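Local coordinates for uncharacterized protein (Bacteroides ovatus CL02T12C04, PDB 6PTM) that probably hydrolyses carrageenan chains from their ends, as an exo-carrageenase of glycoside hydrolase family 42, at residues A[173-184]-A[504-513]. Sequence-based numbering, arbitrary orientation.
Sequences ADWTWKPRIKEY and TQTWYWCRRE
Arg512 reaches across to Trp177, its NH2 giving a bond of 2.7 Å to the backbone O of Trp177, which lies near the guanidinium plane although the donor stands above the carbonyl plane. Bends at chi2 and chi3 fold the arginine chain back for this, and Pro179 covers one face of the guanidinium group. Backbone bonds continue the join: Asp174 N to Thr504 O, Thr506 N to Asp174 O and Thr176 N to Thr506 O pair two parallel strands. The example illustrates how pairing can resume beyond strand ends: the register shifts at the cis peptide bond before Tyr508, after which Trp509 N gives to Thr176 O at 2.7 Å.

Packing centres on Trp509. Its CG lies anti to the backbone N (chi1 -167°), which carries the indole in among Trp175, Lys178 and Tyr184. Lys178 CG sits over the five-membered ring, 3.7 Å from its centroid, and the six-membered ring turns an edge to the face of Trp175 in a T-shaped pair with planes at 67°. Thr506 CB lies off-centre over the other face of Trp175, where a water bonded to Asp174 O and Thr506 OG1 sits over the middle; Tyr493 also bonds that hydroxyl. With an alanine here instead of Trp509, Trp175 and the Lys178 methylenes are likely to lose their shared aromatic partner, and Tyr84 its bond to NE1. In a second aromatic cluster, Trp507 directs its edge at the face of Trp177, and Tyr508 CD1 meets Trp177 CZ3.

The parallel pairing of 168-175 with 503-506 is consistent with first and last strands closing the (beta/alpha)8 barrel of this family, the aromatic loops following their C-terminal ends. Helix 534-549 packs on Trp175 and Trp509, His541 binding Trp175 NE1, and helix 69-90 meets Tyr184 through Ile80 and Tyr84.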
loop_
_atom_site.group_PDB
_atom_site.type_symbol
_atom_site.label_atom_id
_atom_site.label_comp_id
_atom_site.label_asym_id
_atom_site.label_seq_id
_atom_site.Cartn_x
_atom_site.Cartn_y
_atom_site.Cartn_z
ATOM N N ALA A 173 -11.061 -7.991 2.744
ATOM C CA ALA A 173 -9.840 -8.758 3.075
ATOM C C ALA A 173 -10.003 -10.195 2.598
ATOM O O ALA A 173 -11.058 -10.806 2.888
ATOM C CB ALA A 173 -9.581 -8.716 4.547
ATOM N N ASP A 174 -9.005 -10.696 1.882
ATOM C CA ASP A 174 -8.811 -12.138 1.589
ATOM C C ASP A 174 -7.309 -12.472 1.731
ATOM O O ASP A 174 -6.549 -11.660 2.247
ATOM C CB ASP A 174 -9.396 -12.505 0.221
ATOM C CG ASP A 174 -9.828 -13.964 0.114
ATOM O OD1 ASP A 174 -10.821 -14.243 -0.570
ATOM O OD2 ASP A 174 -9.127 -14.820 0.666
ATOM N N TRP A 175 -6.895 -13.645 1.300
ATOM C CA TRP A 175 -5.549 -14.183 1.587
ATOM C C TRP A 175 -4.964 -14.805 0.321
ATOM O O TRP A 175 -5.674 -15.543 -0.330
ATOM C CB TRP A 175 -5.653 -15.214 2.704
ATOM C CG TRP A 175 -6.235 -14.689 3.977
ATOM C CD1 TRP A 175 -7.559 -14.632 4.296
ATOM C CD2 TRP A 175 -5.523 -14.131 5.094
ATOM N NE1 TRP A 175 -7.720 -14.025 5.511
ATOM C CE2 TRP A 175 -6.495 -13.743 6.048
ATOM C CE3 TRP A 175 -4.172 -13.905 5.389
ATOM C CZ2 TRP A 175 -6.160 -13.151 7.266
ATOM C CZ3 TRP A 175 -3.839 -13.358 6.618
ATOM C CH2 TRP A 175 -4.822 -12.945 7.521
ATOM N N THR A 176 -3.707 -14.515 0.020
ATOM C CA THR A 176 -2.942 -15.107 -1.097
ATOM C C THR A 176 -2.989 -16.656 -1.018
ATOM O O THR A 176 -2.764 -17.216 0.073
ATOM C CB THR A 176 -1.520 -14.528 -1.096
ATOM O OG1 THR A 176 -1.637 -13.100 -0.990
ATOM C CG2 THR A 176 -0.764 -14.932 -2.350
ATOM N N TRP A 177 -3.369 -17.301 -2.128
ATOM C CA TRP A 177 -3.322 -18.776 -2.364
ATOM C C TRP A 177 -4.311 -19.533 -1.483
ATOM O O TRP A 177 -4.187 -20.759 -1.454
ATOM C CB TRP A 177 -1.916 -19.352 -2.126
ATOM C CG TRP A 177 -0.868 -18.861 -3.070
ATOM C CD1 TRP A 177 -1.055 -18.299 -4.303
ATOM C CD2 TRP A 177 0.552 -18.887 -2.839
ATOM N NE1 TRP A 177 0.162 -17.974 -4.852
ATOM C CE2 TRP A 177 1.164 -18.327 -3.981
ATOM C CE3 TRP A 177 1.363 -19.351 -1.797
ATOM C CZ2 TRP A 177 2.548 -18.192 -4.091
ATOM C CZ3 TRP A 177 2.732 -19.213 -1.907
ATOM C CH2 TRP A 177 3.313 -18.633 -3.033
ATOM N N LYS A 178 -5.210 -18.858 -0.759
ATOM C CA LYS A 178 -6.234 -19.530 0.087
ATOM C C LYS A 178 -7.064 -20.462 -0.787
ATOM O O LYS A 178 -7.613 -20.056 -1.816
ATOM C CB LYS A 178 -7.193 -18.539 0.752
ATOM C CG LYS A 178 -8.170 -19.154 1.754
ATOM C CD LYS A 178 -9.189 -18.154 2.219
ATOM C CE LYS A 178 -10.166 -17.804 1.105
ATOM N NZ LYS A 178 -11.053 -16.691 1.505
ATOM N N PRO A 179 -7.222 -21.743 -0.398
ATOM C CA PRO A 179 -8.085 -22.643 -1.173
ATOM C C PRO A 179 -9.504 -22.067 -1.248
ATOM O O PRO A 179 -10.016 -21.600 -0.238
ATOM C CB PRO A 179 -8.028 -23.962 -0.392
ATOM C CG PRO A 179 -6.680 -23.880 0.312
ATOM C CD PRO A 179 -6.548 -22.422 0.721
ATOM N N ARG A 180 -10.092 -22.089 -2.443
ATOM C CA ARG A 180 -11.406 -21.471 -2.739
ATOM C C ARG A 180 -12.477 -22.520 -2.441
ATOM O O ARG A 180 -13.056 -23.058 -3.371
ATOM C CB ARG A 180 -11.398 -20.971 -4.185
ATOM C CG ARG A 180 -10.285 -19.962 -4.466
ATOM C CD ARG A 180 -10.755 -18.536 -4.276
ATOM N NE ARG A 180 -11.944 -18.295 -5.092
ATOM C CZ ARG A 180 -13.016 -17.594 -4.728
ATOM N NH1 ARG A 180 -13.087 -17.012 -3.536
ATOM N NH2 ARG A 180 -14.026 -17.489 -5.574
ATOM N N ILE A 181 -12.655 -22.856 -1.173
ATOM C CA ILE A 181 -13.655 -23.865 -0.741
ATOM C C ILE A 181 -14.676 -23.177 0.168
ATOM O O ILE A 181 -14.336 -22.170 0.847
ATOM C CB ILE A 181 -12.967 -25.069 -0.079
ATOM C CG1 ILE A 181 -12.203 -24.669 1.182
ATOM C CG2 ILE A 181 -12.062 -25.793 -1.080
ATOM C CD1 ILE A 181 -11.939 -25.816 2.096
ATOM N N LYS A 182 -15.894 -23.705 0.198
ATOM C CA LYS A 182 -16.992 -23.141 1.015
ATOM C C LYS A 182 -16.498 -22.761 2.428
ATOM O O LYS A 182 -16.805 -21.602 2.869
ATOM C CB LYS A 182 -18.185 -24.098 1.048
ATOM C CG LYS A 182 -19.472 -23.400 1.463
ATOM C CD LYS A 182 -20.685 -23.719 0.584
ATOM C CE LYS A 182 -21.506 -24.870 1.122
ATOM N NZ LYS A 182 -21.984 -24.577 2.498
ATOM N N GLU A 183 -15.782 -23.661 3.123
ATOM C CA GLU A 183 -15.347 -23.499 4.545
ATOM C C GLU A 183 -14.536 -22.192 4.695
ATOM O O GLU A 183 -14.670 -21.550 5.754
ATOM C CB GLU A 183 -14.574 -24.736 5.052
ATOM C CG GLU A 183 -14.532 -24.864 6.589
ATOM C CD GLU A 183 -13.530 -25.820 7.266
ATOM O OE1 GLU A 183 -12.660 -26.411 6.550
ATOM O OE2 GLU A 183 -13.608 -25.988 8.545
ATOM N N TYR A 184 -13.776 -21.786 3.667
ATOM C CA TYR A 184 -12.801 -20.659 3.708
ATOM C C TYR A 184 -13.383 -19.372 3.083
ATOM O O TYR A 184 -12.815 -18.309 3.333
ATOM C CB TYR A 184 -11.493 -21.069 3.023
ATOM C CG TYR A 184 -10.713 -22.208 3.657
ATOM C CD1 TYR A 184 -11.069 -22.778 4.869
ATOM C CD2 TYR A 184 -9.585 -22.720 3.032
ATOM C CE1 TYR A 184 -10.352 -23.838 5.422
ATOM C CE2 TYR A 184 -8.856 -23.774 3.563
ATOM C CZ TYR A 184 -9.246 -24.349 4.763
ATOM O OH TYR A 184 -8.525 -25.373 5.303
ATOM N N THR A 504 -7.540 -5.755 0.396
ATOM C CA THR A 504 -6.242 -6.419 0.635
ATOM C C THR A 504 -6.377 -7.909 0.351
ATOM O O THR A 504 -7.282 -8.539 0.925
ATOM C CB THR A 504 -5.729 -6.243 2.061
ATOM O OG1 THR A 504 -5.787 -4.845 2.357
ATOM C CG2 THR A 504 -4.322 -6.784 2.205
ATOM N N GLN A 505 -5.496 -8.436 -0.499
ATOM C CA GLN A 505 -5.206 -9.886 -0.527
ATOM C C GLN A 505 -3.969 -10.050 0.345
ATOM O O GLN A 505 -2.891 -9.661 -0.148
ATOM C CB GLN A 505 -4.980 -10.400 -1.947
ATOM C CG GLN A 505 -4.857 -11.915 -1.955
ATOM C CD GLN A 505 -4.669 -12.495 -3.329
ATOM O OE1 GLN A 505 -3.944 -11.956 -4.168
ATOM N NE2 GLN A 505 -5.343 -13.598 -3.559
ATOM N N THR A 506 -4.106 -10.537 1.583
ATOM C CA THR A 506 -2.996 -10.552 2.567
ATOM C C THR A 506 -2.056 -11.743 2.298
ATOM O O THR A 506 -2.561 -12.858 2.046
ATOM C CB THR A 506 -3.514 -10.564 4.003
ATOM O OG1 THR A 506 -4.366 -9.423 4.207
ATOM C CG2 THR A 506 -2.367 -10.621 4.993
ATOM N N TRP A 507 -0.746 -11.510 2.351
ATOM C CA TRP A 507 0.281 -12.597 2.344
ATOM C C TRP A 507 0.305 -13.282 3.717
ATOM O O TRP A 507 0.602 -12.629 4.712
ATOM C CB TRP A 507 1.659 -12.018 2.002
ATOM C CG TRP A 507 2.784 -13.013 2.012
ATOM C CD1 TRP A 507 3.617 -13.290 3.060
ATOM C CD2 TRP A 507 3.215 -13.862 0.923
ATOM N NE1 TRP A 507 4.534 -14.238 2.697
ATOM C CE2 TRP A 507 4.312 -14.615 1.400
ATOM C CE3 TRP A 507 2.787 -14.076 -0.398
ATOM C CZ2 TRP A 507 5.013 -15.512 0.590
ATOM C CZ3 TRP A 507 3.485 -14.962 -1.201
ATOM C CH2 TRP A 507 4.572 -15.678 -0.705
ATOM N N TYR A 508 -0.015 -14.583 3.819
ATOM C CA TYR A 508 -0.541 -15.468 2.775
ATOM C C TYR A 508 -1.143 -16.730 3.419
ATOM O O TYR A 508 -0.808 -17.075 4.545
ATOM C CB TYR A 508 0.494 -15.921 1.732
ATOM C CG TYR A 508 1.654 -16.785 2.194
ATOM C CD1 TYR A 508 2.276 -17.656 1.305
ATOM C CD2 TYR A 508 2.190 -16.681 3.474
ATOM C CE1 TYR A 508 3.379 -18.416 1.678
ATOM C CE2 TYR A 508 3.280 -17.442 3.863
ATOM C CZ TYR A 508 3.890 -18.302 2.962
ATOM O OH TYR A 508 4.984 -19.028 3.357
ATOM N N TRP A 509 -2.059 -17.381 2.714
ATOM C CA TRP A 509 -2.748 -18.594 3.217
ATOM C C TRP A 509 -2.193 -19.795 2.462
ATOM O O TRP A 509 -2.833 -20.278 1.508
ATOM C CB TRP A 509 -4.255 -18.458 3.087
ATOM C CG TRP A 509 -5.064 -19.484 3.829
ATOM C CD1 TRP A 509 -5.030 -20.847 3.713
ATOM C CD2 TRP A 509 -6.124 -19.186 4.757
ATOM N NE1 TRP A 509 -5.989 -21.416 4.515
ATOM C CE2 TRP A 509 -6.683 -20.424 5.157
ATOM C CE3 TRP A 509 -6.649 -17.989 5.275
ATOM C CZ2 TRP A 509 -7.742 -20.492 6.058
ATOM C CZ3 TRP A 509 -7.693 -18.062 6.170
ATOM C CH2 TRP A 509 -8.230 -19.297 6.548
ATOM N N CYS A 510 -0.997 -20.197 2.866
ATOM C CA CYS A 510 -0.232 -21.286 2.219
ATOM C C CYS A 510 -0.718 -22.649 2.736
ATOM O O CYS A 510 -0.395 -23.638 2.079
ATOM C CB CYS A 510 1.261 -21.111 2.459
ATOM S SG CYS A 510 2.249 -22.068 1.287
ATOM N N ARG A 511 -1.457 -22.695 3.856
ATOM C CA ARG A 511 -2.118 -23.925 4.377
ATOM C C ARG A 511 -3.051 -24.530 3.324
ATOM O O ARG A 511 -3.869 -23.798 2.738
ATOM C CB ARG A 511 -2.954 -23.599 5.615
ATOM C CG ARG A 511 -2.133 -23.314 6.863
ATOM C CD ARG A 511 -1.848 -24.590 7.667
ATOM N NE ARG A 511 -1.411 -24.231 9.014
ATOM C CZ ARG A 511 -1.009 -25.086 9.951
ATOM N NH1 ARG A 511 -0.966 -26.382 9.702
ATOM N NH2 ARG A 511 -0.719 -24.634 11.158
ATOM N N ARG A 512 -2.961 -25.840 3.121
ATOM C CA ARG A 512 -3.934 -26.593 2.294
ATOM C C ARG A 512 -5.083 -26.985 3.224
ATOM O O ARG A 512 -4.933 -26.820 4.480
ATOM C CB ARG A 512 -3.281 -27.804 1.599
ATOM C CG ARG A 512 -2.085 -27.487 0.706
ATOM C CD ARG A 512 -2.357 -26.498 -0.437
ATOM N NE ARG A 512 -2.401 -25.085 -0.034
ATOM C CZ ARG A 512 -2.834 -24.047 -0.777
ATOM N NH1 ARG A 512 -3.246 -24.233 -2.026
ATOM N NH2 ARG A 512 -2.858 -22.825 -0.244
ATOM N N GLU A 513 -6.183 -27.495 2.658
ATOM C CA GLU A 513 -7.373 -27.892 3.460
ATOM C C GLU A 513 -6.971 -28.913 4.539
ATOM O O GLU A 513 -7.516 -28.825 5.672
ATOM C CB GLU A 513 -8.474 -28.433 2.547
ATOM C CG GLU A 513 -9.830 -28.540 3.236
ATOM C CD GLU A 513 -10.933 -29.164 2.394
ATOM O OE1 GLU A 513 -10.715 -29.369 1.188
ATOM O OE2 GLU A 513 -12.005 -29.428 2.945
HETATM O O HOH W 1 -6.549 -10.761 4.833
HETATM O O HOH W 2 -9.794 -26.812 6.979
#